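Local coordinates for glucose-6-phosphate dehydrogenase (Trypanosoma cruzi, PDB 5AQ1), which catalyses the NADP-dependent oxidation of glucose 6-phosphate, the entry step of the pentose phosphate pathway, which supplies NADPH for redox balance, at residues P182-S190 and W467-D478; I209-Q219 and L438-E448. All coordinates share one frame; numbering follows the deposited sequence.

Contact 1. Residues P182-S190 and W467-D478; sequences PFGRDTETS and WRIYTPLLHAID
One face of the Trp467 indole lies against the backbone of residues 185-186. Asp186 O sits 3.7 Å above the ring plane, nearer the rim than the centre, and Asp186 CA is 3.6 Å from Trp467 CE3. Leu474 CD1 lies in the plane at the indole edge. Trp467 NE1 gives a weak, bent hydrogen bond to Phe183 O. That same oxygen accepts from Ser190 OG, which comes from above the carbonyl plane.

The His475 ring carries Thr471 CG2 over one face, off-centre. At its edge, His475 NE2 donates to Asp186 OD2 at 2.8 Å. The bond is nearly straight (172°) and lies in the ring plane. The carboxylate stands almost perpendicular to the ring (86°). The histidine nitrogen approaches OD2 from above the carboxylate plane. With chi1 at 55°, Asp186 CG lies between the backbone N and C, and OD1 turns back to accept from both Thr189 N and Thr189 OG1. The carboxylate is thus gripped on both oxygens.

Thr471 OG1 donates to Trp467 O and accepts from Thr187 N at 3.0 Å. Thr187 OG1 lies 2.7 Å from Thr471 OG1. At the margin, Arg185 NH2 forms a long salt bridge of 3.4 Å to Asp478 OD2, with the two flat groups nearly coplanar. Arg267 also pairs with Asp478, and Ser262 O accepts from Arg185 NH1.

Asp186 is the N-cap of helix 187-197. The arrangement is the capped helix start of the Rossmann-fold coenzyme domain packed on helix 460-479 of the C-terminal domain.

Contact 2. Residues I209-Q219 and L438-E448; sequences IDHYLGKEMVQ and LPDAYESLIHE. With BG6 (6-O-phosphono-beta-D-glucopyranose), chain F.
The His211 and Tyr442 rings are nearly parallel (8°) but displaced, with centroids 5.5 Å apart, so there is little face-to-face stacking. It is His211 CB that meets the tyrosine, 3.6 Å from Tyr442 CZ. Ile209 CG2 touches the same ring at CE1.

His211 holds CG between its own N and C (chi1 88°), which turns the imidazole toward the sugar phosphate. His211 NE2 donates almost straight (175°) to O2P of the substrate, BG6, at 2.7 Å. Ala441 CB lies at the imidazole edge, near its plane. Lys215 leaves its backbone away from helix 441-451, and its NZ reaches BG6 O2P at 2.8 Å. Tyr212 OH makes a weak bond to BG6 O1P. Water 2 accepts from both Lys215 NZ and Ala441 N.

Behind the pocket, Gly214 lies close on the helix start. Ala441 CA sends a CH...O contact to Gly214 O (3.5 Å), and Leu445 CG packs on Gly214 CA at 3.9 Å. Farther along, Gln219 NE2 comes to 3.1 Å from Glu448 OE2, the amide and carboxylate nearly coplanar; Glu448 OE1 is bonded to Asn456. Asp440 and Glu443 form a capping box at the start of helix 441-451. The whole is the phosphate-binding end of the glucose-6-phosphate site, backed by this capped helix.

In the fold
Both contacts join the family's NAD-binding region to its C-terminal region, and contact 2 is nested inside the chain loop closed by contact 1. Their centres are about 26 Å apart. They touch where Phe183 CE2 packs 3.8 Å from Ile209 O. The centre of contact 2 lies about 8 Å from the centre of the chain. It supplies three residues of the substrate pocket; Asp268, His273 and Gln401 are among those that complete it. The centre of contact 1 is about 18 Å out. Its Pro182 touches NADPH, and the Phe183 side chain is about 8 Å from NADPH and 10 Å from the substrate. The Tyr442 side chain of contact 2 is about 5 Å from NADPH. Glu216 also pairs with Lys413 of the second subunit.

Contact 1. Residues P182-S190 and W467-D478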
loop_
_atom_site.group_PDB
_atom_site.type_symbol
_atom_site.label_atom_id
_atom_site.label_comp_id
_atom_site.label_asym_id
_atom_site.label_seq_id
_atom_site.Cartn_x
_atom_site.Cartn_y
_atom_site.Cartn_z
ATOM N N PRO B 182 -23.009 -33.893 12.660
ATOM C CA PRO B 182 -21.868 -34.008 11.749
ATOM C C PRO B 182 -22.245 -34.311 10.304
ATOM O O PRO B 182 -23.240 -35.001 10.058
ATOM C CB PRO B 182 -21.094 -35.194 12.328
ATOM C CG PRO B 182 -22.146 -36.049 12.948
ATOM C CD PRO B 182 -23.167 -35.092 13.502
ATOM N N PHE B 183 -21.454 -33.789 9.367
ATOM C CA PHE B 183 -21.586 -34.128 7.950
ATOM C C PHE B 183 -20.408 -35.020 7.563
ATOM O O PHE B 183 -19.423 -34.561 6.982
ATOM C CB PHE B 183 -21.606 -32.865 7.089
ATOM C CG PHE B 183 -22.652 -31.870 7.495
ATOM C CD1 PHE B 183 -23.986 -32.085 7.185
ATOM C CD2 PHE B 183 -22.305 -30.715 8.182
ATOM C CE1 PHE B 183 -24.956 -31.168 7.555
ATOM C CE2 PHE B 183 -23.271 -29.795 8.556
ATOM C CZ PHE B 183 -24.598 -30.022 8.245
ATOM N N GLY B 184 -20.512 -36.297 7.910
ATOM C CA GLY B 184 -19.387 -37.224 7.794
ATOM C C GLY B 184 -18.341 -36.979 8.870
ATOM O O GLY B 184 -18.552 -36.185 9.796
ATOM N N ARG B 185 -17.218 -37.687 8.751
ATOM C CA ARG B 185 -16.082 -37.543 9.674
ATOM C C ARG B 185 -14.740 -37.303 8.959
ATOM O O ARG B 185 -13.709 -37.163 9.612
ATOM C CB ARG B 185 -15.996 -38.756 10.624
ATOM C CG ARG B 185 -16.305 -40.101 9.979
ATOM C CD ARG B 185 -16.235 -41.250 10.973
ATOM N NE ARG B 185 -14.860 -41.507 11.400
ATOM C CZ ARG B 185 -14.336 -41.163 12.576
ATOM N NH1 ARG B 185 -15.065 -40.544 13.499
ATOM N NH2 ARG B 185 -13.062 -41.448 12.833
ATOM N N ASP B 186 -14.761 -37.253 7.628
ATOM C CA ASP B 186 -13.587 -36.890 6.827
ATOM C C ASP B 186 -14.042 -36.548 5.402
ATOM O O ASP B 186 -15.245 -36.524 5.127
ATOM C CB ASP B 186 -12.528 -38.007 6.839
ATOM C CG ASP B 186 -13.074 -39.357 6.398
ATOM O OD1 ASP B 186 -14.059 -39.409 5.628
ATOM O OD2 ASP B 186 -12.498 -40.378 6.823
ATOM N N THR B 187 -13.096 -36.289 4.501
ATOM C CA THR B 187 -13.427 -35.936 3.118
ATOM C C THR B 187 -14.271 -37.010 2.424
ATOM O O THR B 187 -15.276 -36.693 1.787
ATOM C CB THR B 187 -12.157 -35.686 2.274
ATOM O OG1 THR B 187 -11.236 -34.875 3.013
ATOM C CG2 THR B 187 -12.510 -34.987 0.960
ATOM N N GLU B 188 -13.859 -38.269 2.558
ATOM C CA GLU B 188 -14.527 -39.386 1.877
ATOM C C GLU B 188 -15.944 -39.643 2.368
ATOM O O GLU B 188 -16.878 -39.724 1.569
ATOM C CB GLU B 188 -13.709 -40.687 1.993
ATOM C CG GLU B 188 -12.430 -40.648 1.196
ATOM C CD GLU B 188 -12.667 -40.511 -0.304
ATOM O OE1 GLU B 188 -13.814 -40.725 -0.783
ATOM O OE2 GLU B 188 -11.692 -40.182 -1.013
ATOM N N THR B 189 -16.095 -39.781 3.679
ATOM C CA THR B 189 -17.403 -40.061 4.263
ATOM C C THR B 189 -18.401 -38.937 3.993
ATOM O O THR B 189 -19.583 -39.196 3.756
ATOM C CB THR B 189 -17.303 -40.280 5.777
ATOM O OG1 THR B 189 -16.563 -39.205 6.368
ATOM C CG2 THR B 189 -16.621 -41.602 6.079
ATOM N N SER B 190 -17.919 -37.697 4.024
ATOM C CA SER B 190 -18.756 -36.530 3.766
ATOM C C SER B 190 -19.182 -36.454 2.299
ATOM O O SER B 190 -20.306 -36.051 1.998
ATOM C CB SER B 190 -18.018 -35.249 4.168
ATOM O OG SER B 190 -18.895 -34.134 4.203
ATOM N N TRP B 467 -13.190 -30.153 4.816
ATOM C CA TRP B 467 -12.705 -31.494 5.157
ATOM C C TRP B 467 -11.305 -31.774 4.617
ATOM O O TRP B 467 -10.522 -32.480 5.252
ATOM C CB TRP B 467 -13.673 -32.578 4.672
ATOM C CG TRP B 467 -14.828 -32.800 5.601
ATOM C CD1 TRP B 467 -16.153 -32.661 5.312
ATOM C CD2 TRP B 467 -14.758 -33.194 6.977
ATOM N NE1 TRP B 467 -16.913 -32.945 6.418
ATOM C CE2 TRP B 467 -16.081 -33.275 7.455
ATOM C CE3 TRP B 467 -13.703 -33.482 7.852
ATOM C CZ2 TRP B 467 -16.382 -33.636 8.768
ATOM C CZ3 TRP B 467 -14.000 -33.841 9.154
ATOM C CH2 TRP B 467 -15.332 -33.915 9.601
ATOM N N ARG B 468 -10.992 -31.223 3.450
ATOM C CA ARG B 468 -9.685 -31.434 2.833
ATOM C C ARG B 468 -8.552 -30.792 3.635
ATOM O O ARG B 468 -7.417 -31.263 3.602
ATOM C CB ARG B 468 -9.689 -30.934 1.386
ATOM C CG ARG B 468 -10.417 -31.888 0.453
ATOM C CD ARG B 468 -10.641 -31.308 -0.931
ATOM N NE ARG B 468 -11.466 -32.212 -1.732
ATOM C CZ ARG B 468 -10.999 -33.176 -2.523
ATOM N NH1 ARG B 468 -9.693 -33.377 -2.678
ATOM N NH2 ARG B 468 -11.860 -33.939 -3.183
ATOM N N ILE B 469 -8.871 -29.733 4.370
ATOM C CA ILE B 469 -7.889 -29.065 5.211
ATOM C C ILE B 469 -7.407 -29.969 6.348
ATOM O O ILE B 469 -6.205 -30.004 6.646
ATOM C CB ILE B 469 -8.455 -27.745 5.783
ATOM C CG1 ILE B 469 -8.641 -26.733 4.647
ATOM C CG2 ILE B 469 -7.536 -27.171 6.856
ATOM C CD1 ILE B 469 -9.535 -25.559 4.992
ATOM N N TYR B 470 -8.336 -30.704 6.963
ATOM C CA TYR B 470 -8.054 -31.422 8.210
ATOM C C TYR B 470 -7.969 -32.942 8.094
ATOM O O TYR B 470 -7.454 -33.589 9.005
ATOM C CB TYR B 470 -9.099 -31.057 9.270
ATOM C CG TYR B 470 -9.235 -29.571 9.468
ATOM C CD1 TYR B 470 -8.300 -28.861 10.205
ATOM C CD2 TYR B 470 -10.292 -28.874 8.905
ATOM C CE1 TYR B 470 -8.417 -27.489 10.378
ATOM C CE2 TYR B 470 -10.417 -27.506 9.067
ATOM C CZ TYR B 470 -9.478 -26.815 9.805
ATOM O OH TYR B 470 -9.588 -25.455 9.970
ATOM N N THR B 471 -8.451 -33.511 6.991
ATOM C CA THR B 471 -8.542 -34.969 6.863
ATOM C C THR B 471 -7.194 -35.688 6.996
ATOM O O THR B 471 -7.102 -36.653 7.750
ATOM C CB THR B 471 -9.270 -35.390 5.566
ATOM O OG1 THR B 471 -10.659 -35.063 5.683
ATOM C CG2 THR B 471 -9.140 -36.891 5.312
ATOM N N PRO B 472 -6.151 -35.232 6.268
ATOM C CA PRO B 472 -4.829 -35.851 6.450
ATOM C C PRO B 472 -4.369 -35.895 7.908
ATOM O O PRO B 472 -3.844 -36.919 8.349
ATOM C CB PRO B 472 -3.903 -34.956 5.623
ATOM C CG PRO B 472 -4.775 -34.405 4.556
ATOM C CD PRO B 472 -6.153 -34.273 5.148
ATOM N N LEU B 473 -4.577 -34.802 8.641
ATOM C CA LEU B 473 -4.240 -34.749 10.066
ATOM C C LEU B 473 -5.087 -35.721 10.880
ATOM O O LEU B 473 -4.562 -36.472 11.703
ATOM C CB LEU B 473 -4.409 -33.331 10.620
ATOM C CG LEU B 473 -4.246 -33.152 12.139
ATOM C CD1 LEU B 473 -2.916 -33.705 12.634
ATOM C CD2 LEU B 473 -4.377 -31.685 12.517
ATOM N N LEU B 474 -6.394 -35.707 10.636
ATOM C CA LEU B 474 -7.324 -36.566 11.363
ATOM C C LEU B 474 -6.975 -38.042 11.208
ATOM O O LEU B 474 -6.973 -38.782 12.191
ATOM C CB LEU B 474 -8.764 -36.316 10.904
ATOM C CG LEU B 474 -9.350 -34.959 11.307
ATOM C CD1 LEU B 474 -10.619 -34.669 10.524
ATOM C CD2 LEU B 474 -9.613 -34.884 12.804
ATOM N N HIS B 475 -6.680 -38.467 9.982
ATOM C CA HIS B 475 -6.308 -39.860 9.731
ATOM C C HIS B 475 -5.004 -40.233 10.439
ATOM O O HIS B 475 -4.878 -41.340 10.965
ATOM C CB HIS B 475 -6.210 -40.159 8.230
ATOM C CG HIS B 475 -7.537 -40.237 7.539
ATOM N ND1 HIS B 475 -7.657 -40.339 6.170
ATOM C CD2 HIS B 475 -8.802 -40.216 8.025
ATOM C CE1 HIS B 475 -8.936 -40.386 5.844
ATOM N NE2 HIS B 475 -9.652 -40.312 6.951
ATOM N N ALA B 476 -4.049 -39.307 10.464
ATOM C CA ALA B 476 -2.808 -39.504 11.211
ATOM C C ALA B 476 -3.089 -39.705 12.703
ATOM O O ALA B 476 -2.538 -40.614 13.324
ATOM C CB ALA B 476 -1.870 -38.326 11.006
ATOM N N ILE B 477 -3.961 -38.868 13.262
ATOM C CA ILE B 477 -4.335 -38.955 14.678
ATOM C C ILE B 477 -4.992 -40.297 15.018
ATOM O O ILE B 477 -4.704 -40.884 16.064
ATOM C CB ILE B 477 -5.282 -37.803 15.089
ATOM C CG1 ILE B 477 -4.543 -36.467 15.045
ATOM C CG2 ILE B 477 -5.845 -38.024 16.489
ATOM C CD1 ILE B 477 -5.466 -35.272 14.955
ATOM N N ASP B 478 -5.874 -40.775 14.143
ATOM C CA ASP B 478 -6.528 -42.070 14.346
ATOM C C ASP B 478 -5.538 -43.240 14.301
ATOM O O ASP B 478 -5.705 -44.212 15.035
ATOM C CB ASP B 478 -7.653 -42.282 13.324
ATOM C CG ASP B 478 -8.863 -41.390 13.586
ATOM O OD1 ASP B 478 -8.976 -40.832 14.699
ATOM O OD2 ASP B 478 -9.710 -41.254 12.677
#

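Contact 2. Residues I209-Q219 and L438-E448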
loop_
_atom_site.group_PDB
_atom_site.type_symbol
_atom_site.label_atom_id
_atom_site.label_comp_id
_atom_site.label_asym_id
_atom_site.label_seq_id
_atom_site.Cartn_x
_atom_site.Cartn_y
_atom_site.Cartn_z
ATOM N N ILE B 209 -26.694 -26.312 8.533
ATOM C CA ILE B 209 -26.441 -25.432 9.666
ATOM C C ILE B 209 -24.988 -25.501 10.105
ATOM O O ILE B 209 -24.429 -26.586 10.269
ATOM C CB ILE B 209 -27.310 -25.801 10.894
ATOM C CG1 ILE B 209 -28.789 -25.525 10.616
ATOM C CG2 ILE B 209 -26.851 -25.034 12.136
ATOM C CD1 ILE B 209 -29.194 -24.065 10.692
ATOM N N ASP B 210 -24.388 -24.327 10.265
ATOM C CA ASP B 210 -23.254 -24.143 11.160
ATOM C C ASP B 210 -23.647 -22.970 12.043
ATOM O O ASP B 210 -23.596 -21.816 11.610
ATOM C CB ASP B 210 -21.965 -23.851 10.396
ATOM C CG ASP B 210 -20.750 -23.810 11.302
ATOM O OD1 ASP B 210 -20.847 -23.272 12.430
ATOM O OD2 ASP B 210 -19.691 -24.317 10.884
ATOM N N HIS B 211 -24.045 -23.264 13.277
ATOM C CA HIS B 211 -24.788 -22.283 14.066
ATOM C C HIS B 211 -23.956 -21.075 14.498
ATOM O O HIS B 211 -24.512 -20.058 14.898
ATOM C CB HIS B 211 -25.511 -22.945 15.250
ATOM C CG HIS B 211 -24.690 -23.061 16.495
ATOM N ND1 HIS B 211 -23.845 -24.123 16.736
ATOM C CD2 HIS B 211 -24.614 -22.265 17.587
ATOM C CE1 HIS B 211 -23.270 -23.966 17.915
ATOM N NE2 HIS B 211 -23.720 -22.845 18.451
ATOM N N TYR B 212 -22.635 -21.171 14.385
ATOM C CA TYR B 212 -21.774 -20.016 14.645
ATOM C C TYR B 212 -22.021 -18.862 13.669
ATOM O O TYR B 212 -21.817 -17.700 14.025
ATOM C CB TYR B 212 -20.300 -20.433 14.667
ATOM C CG TYR B 212 -19.837 -20.871 16.040
ATOM C CD1 TYR B 212 -20.652 -21.658 16.859
ATOM C CD2 TYR B 212 -18.594 -20.494 16.527
ATOM C CE1 TYR B 212 -20.237 -22.050 18.117
ATOM C CE2 TYR B 212 -18.172 -20.890 17.784
ATOM C CZ TYR B 212 -18.999 -21.662 18.576
ATOM O OH TYR B 212 -18.579 -22.051 19.826
ATOM N N LEU B 213 -22.500 -19.180 12.466
ATOM C CA LEU B 213 -22.867 -18.160 11.477
ATOM C C LEU B 213 -24.123 -17.354 11.834
ATOM O O LEU B 213 -24.478 -16.419 11.115
ATOM C CB LEU B 213 -23.056 -18.798 10.100
ATOM C CG LEU B 213 -21.843 -19.482 9.471
ATOM C CD1 LEU B 213 -22.254 -20.163 8.173
ATOM C CD2 LEU B 213 -20.717 -18.482 9.225
ATOM N N GLY B 214 -24.799 -17.716 12.922
ATOM C CA GLY B 214 -25.929 -16.938 13.433
ATOM C C GLY B 214 -25.581 -16.025 14.599
ATOM O O GLY B 214 -26.445 -15.298 15.099
ATOM N N LYS B 215 -24.324 -16.065 15.041
ATOM C CA LYS B 215 -23.873 -15.257 16.175
ATOM C C LYS B 215 -23.567 -13.835 15.726
ATOM O O LYS B 215 -22.931 -13.632 14.691
ATOM C CB LYS B 215 -22.645 -15.884 16.837
ATOM C CG LYS B 215 -22.923 -17.210 17.522
ATOM C CD LYS B 215 -21.763 -17.644 18.402
ATOM C CE LYS B 215 -21.985 -19.035 18.981
ATOM N NZ LYS B 215 -23.078 -19.062 19.990
ATOM N N GLU B 216 -24.010 -12.862 16.519
ATOM C CA GLU B 216 -23.933 -11.444 16.159
ATOM C C GLU B 216 -22.574 -11.035 15.597
ATOM O O GLU B 216 -22.493 -10.464 14.511
ATOM C CB GLU B 216 -24.262 -10.573 17.377
ATOM C CG GLU B 216 -24.252 -9.073 17.115
ATOM C CD GLU B 216 -25.311 -8.635 16.121
ATOM O OE1 GLU B 216 -26.440 -9.178 16.157
ATOM O OE2 GLU B 216 -25.020 -7.733 15.304
ATOM N N MET B 217 -21.512 -11.331 16.335
ATOM C CA MET B 217 -20.180 -10.842 15.975
ATOM C C MET B 217 -19.561 -11.593 14.797
ATOM O O MET B 217 -18.670 -11.064 14.132
ATOM C CB MET B 217 -19.243 -10.875 17.189
ATOM C CG MET B 217 -19.751 -10.096 18.400
ATOM S SD MET B 217 -20.346 -8.423 18.053
ATOM C CE MET B 217 -18.836 -7.641 17.494
ATOM N N VAL B 218 -20.033 -12.810 14.534
ATOM C CA VAL B 218 -19.606 -13.558 13.351
ATOM C C VAL B 218 -20.308 -12.994 12.116
ATOM O O VAL B 218 -19.684 -12.833 11.063
ATOM C CB VAL B 218 -19.877 -15.070 13.497
ATOM C CG1 VAL B 218 -19.472 -15.827 12.236
ATOM C CG2 VAL B 218 -19.125 -15.624 14.698
ATOM N N GLN B 219 -21.600 -12.683 12.249
ATOM C CA GLN B 219 -22.361 -12.016 11.178
ATOM C C GLN B 219 -21.790 -10.643 10.803
ATOM O O GLN B 219 -21.937 -10.191 9.665
ATOM C CB GLN B 219 -23.831 -11.851 11.577
ATOM C CG GLN B 219 -24.614 -13.153 11.652
ATOM C CD GLN B 219 -26.098 -12.934 11.893
ATOM O OE1 GLN B 219 -26.502 -12.443 12.951
ATOM N NE2 GLN B 219 -26.920 -13.298 10.910
ATOM N N LEU B 438 -29.480 -9.610 22.367
ATOM C CA LEU B 438 -29.078 -10.255 21.134
ATOM C C LEU B 438 -29.641 -11.667 21.087
ATOM O O LEU B 438 -29.616 -12.385 22.089
ATOM C CB LEU B 438 -27.560 -10.276 21.019
ATOM C CG LEU B 438 -26.898 -8.895 21.048
ATOM C CD1 LEU B 438 -25.408 -9.080 21.200
ATOM C CD2 LEU B 438 -27.216 -8.062 19.814
ATOM N N PRO B 439 -30.165 -12.063 19.920
ATOM C CA PRO B 439 -30.828 -13.348 19.785
ATOM C C PRO B 439 -29.850 -14.513 19.773
ATOM O O PRO B 439 -28.684 -14.339 19.435
ATOM C CB PRO B 439 -31.506 -13.232 18.421
ATOM C CG PRO B 439 -30.590 -12.356 17.648
ATOM C CD PRO B 439 -30.127 -11.335 18.639
ATOM N N ASP B 440 -30.336 -15.693 20.139
ATOM C CA ASP B 440 -29.584 -16.921 19.954
ATOM C C ASP B 440 -29.313 -17.117 18.458
ATOM O O ASP B 440 -30.089 -16.663 17.613
ATOM C CB ASP B 440 -30.375 -18.108 20.510
ATOM C CG ASP B 440 -29.636 -19.421 20.356
ATOM O OD1 ASP B 440 -28.595 -19.599 21.024
ATOM O OD2 ASP B 440 -30.092 -20.270 19.558
ATOM N N ALA B 441 -28.217 -17.795 18.138
ATOM C CA ALA B 441 -27.844 -18.054 16.747
ATOM C C ALA B 441 -28.987 -18.617 15.891
ATOM O O ALA B 441 -29.180 -18.207 14.752
ATOM C CB ALA B 441 -26.656 -18.998 16.702
ATOM N N TYR B 442 -29.741 -19.554 16.449
ATOM C CA TYR B 442 -30.776 -20.251 15.693
ATOM C C TYR B 442 -31.989 -19.386 15.314
ATOM O O TYR B 442 -32.765 -19.771 14.441
ATOM C CB TYR B 442 -31.219 -21.506 16.446
ATOM C CG TYR B 442 -30.231 -22.649 16.345
ATOM C CD1 TYR B 442 -30.160 -23.426 15.193
ATOM C CD2 TYR B 442 -29.377 -22.963 17.399
ATOM C CE1 TYR B 442 -29.265 -24.477 15.088
ATOM C CE2 TYR B 442 -28.475 -24.017 17.304
ATOM C CZ TYR B 442 -28.424 -24.772 16.146
ATOM O OH TYR B 442 -27.536 -25.823 16.032
ATOM N N GLU B 443 -32.160 -18.232 15.955
ATOM C CA GLU B 443 -33.224 -17.304 15.556
ATOM C C GLU B 443 -32.900 -16.696 14.199
ATOM O O GLU B 443 -33.733 -16.700 13.293
ATOM C CB GLU B 443 -33.409 -16.180 16.585
ATOM C CG GLU B 443 -33.913 -16.631 17.945
ATOM C CD GLU B 443 -33.935 -15.503 18.960
ATOM O OE1 GLU B 443 -34.517 -14.437 18.652
ATOM O OE2 GLU B 443 -33.365 -15.682 20.062
ATOM N N SER B 444 -31.687 -16.167 14.070
ATOM C CA SER B 444 -31.225 -15.567 12.819
ATOM C C SER B 444 -31.302 -16.564 11.660
ATOM O O SER B 444 -31.815 -16.247 10.586
ATOM C CB SER B 444 -29.780 -15.077 12.969
ATOM O OG SER B 444 -29.584 -14.394 14.202
ATOM N N LEU B 445 -30.810 -17.777 11.901
ATOM C CA LEU B 445 -30.651 -18.778 10.846
ATOM C C LEU B 445 -31.982 -19.311 10.330
ATOM O O LEU B 445 -32.209 -19.348 9.121
ATOM C CB LEU B 445 -29.753 -19.926 11.325
ATOM C CG LEU B 445 -28.316 -19.499 11.660
ATOM C CD1 LEU B 445 -27.567 -20.617 12.356
ATOM C CD2 LEU B 445 -27.564 -19.061 10.414
ATOM N N ILE B 446 -32.868 -19.701 11.242
ATOM C CA ILE B 446 -34.209 -20.152 10.864
ATOM C C ILE B 446 -34.928 -19.058 10.068
ATOM O O ILE B 446 -35.562 -19.342 9.049
ATOM C CB ILE B 446 -35.040 -20.571 12.101
ATOM C CG1 ILE B 446 -34.491 -21.879 12.678
ATOM C CG2 ILE B 446 -36.511 -20.750 11.741
ATOM C CD1 ILE B 446 -35.075 -22.264 14.020
ATOM N N HIS B 447 -34.815 -17.814 10.529
ATOM C CA HIS B 447 -35.402 -16.665 9.834
ATOM C C HIS B 447 -34.864 -16.524 8.411
ATOM O O HIS B 447 -35.624 -16.280 7.478
ATOM C CB HIS B 447 -35.145 -15.379 10.629
ATOM C CG HIS B 447 -35.624 -14.134 9.949
ATOM N ND1 HIS B 447 -36.928 -13.966 9.533
ATOM C CD2 HIS B 447 -34.976 -12.989 9.626
ATOM C CE1 HIS B 447 -37.061 -12.776 8.974
ATOM N NE2 HIS B 447 -35.891 -12.164 9.018
ATOM N N GLU B 448 -33.556 -16.690 8.251
ATOM C CA GLU B 448 -32.928 -16.575 6.939
ATOM C C GLU B 448 -33.281 -17.752 6.014
ATOM O O GLU B 448 -33.389 -17.575 4.797
ATOM C CB GLU B 448 -31.412 -16.423 7.092
ATOM C CG GLU B 448 -31.004 -15.066 7.646
ATOM C CD GLU B 448 -29.596 -15.041 8.208
ATOM O OE1 GLU B 448 -28.754 -15.847 7.761
ATOM O OE2 GLU B 448 -29.324 -14.209 9.103
HETATM C C1 BG6 F . -21.582 -27.584 19.117
HETATM C C2 BG6 F . -20.496 -28.599 19.471
HETATM O O1 BG6 F . -21.721 -27.481 17.694
HETATM O O5 BG6 F . -21.233 -26.302 19.647
HETATM C C3 BG6 F . -20.318 -28.645 20.980
HETATM O O2 BG6 F . -20.842 -29.896 18.974
HETATM C C4 BG6 F . -19.990 -27.245 21.471
HETATM O O3 BG6 F . -19.275 -29.549 21.360
HETATM C C5 BG6 F . -21.110 -26.292 21.073
HETATM O O4 BG6 F . -19.818 -27.265 22.889
HETATM C C6 BG6 F . -20.840 -24.876 21.574
HETATM O O6 BG6 F . -21.794 -23.961 21.034
HETATM P P BG6 F . -21.944 -22.489 21.665
HETATM O O1P BG6 F . -20.551 -21.905 21.616
HETATM O O2P BG6 F . -22.908 -21.784 20.752
HETATM O O3P BG6 F . -22.469 -22.755 23.056
HETATM O O HOH W 1 -24.390 -26.842 16.661
HETATM O O HOH W 2 -25.750 -18.221 20.185
HETATM O O HOH W 3 -26.650 -12.778 18.201
HETATM O O HOH W 4 -27.848 -11.992 15.720
#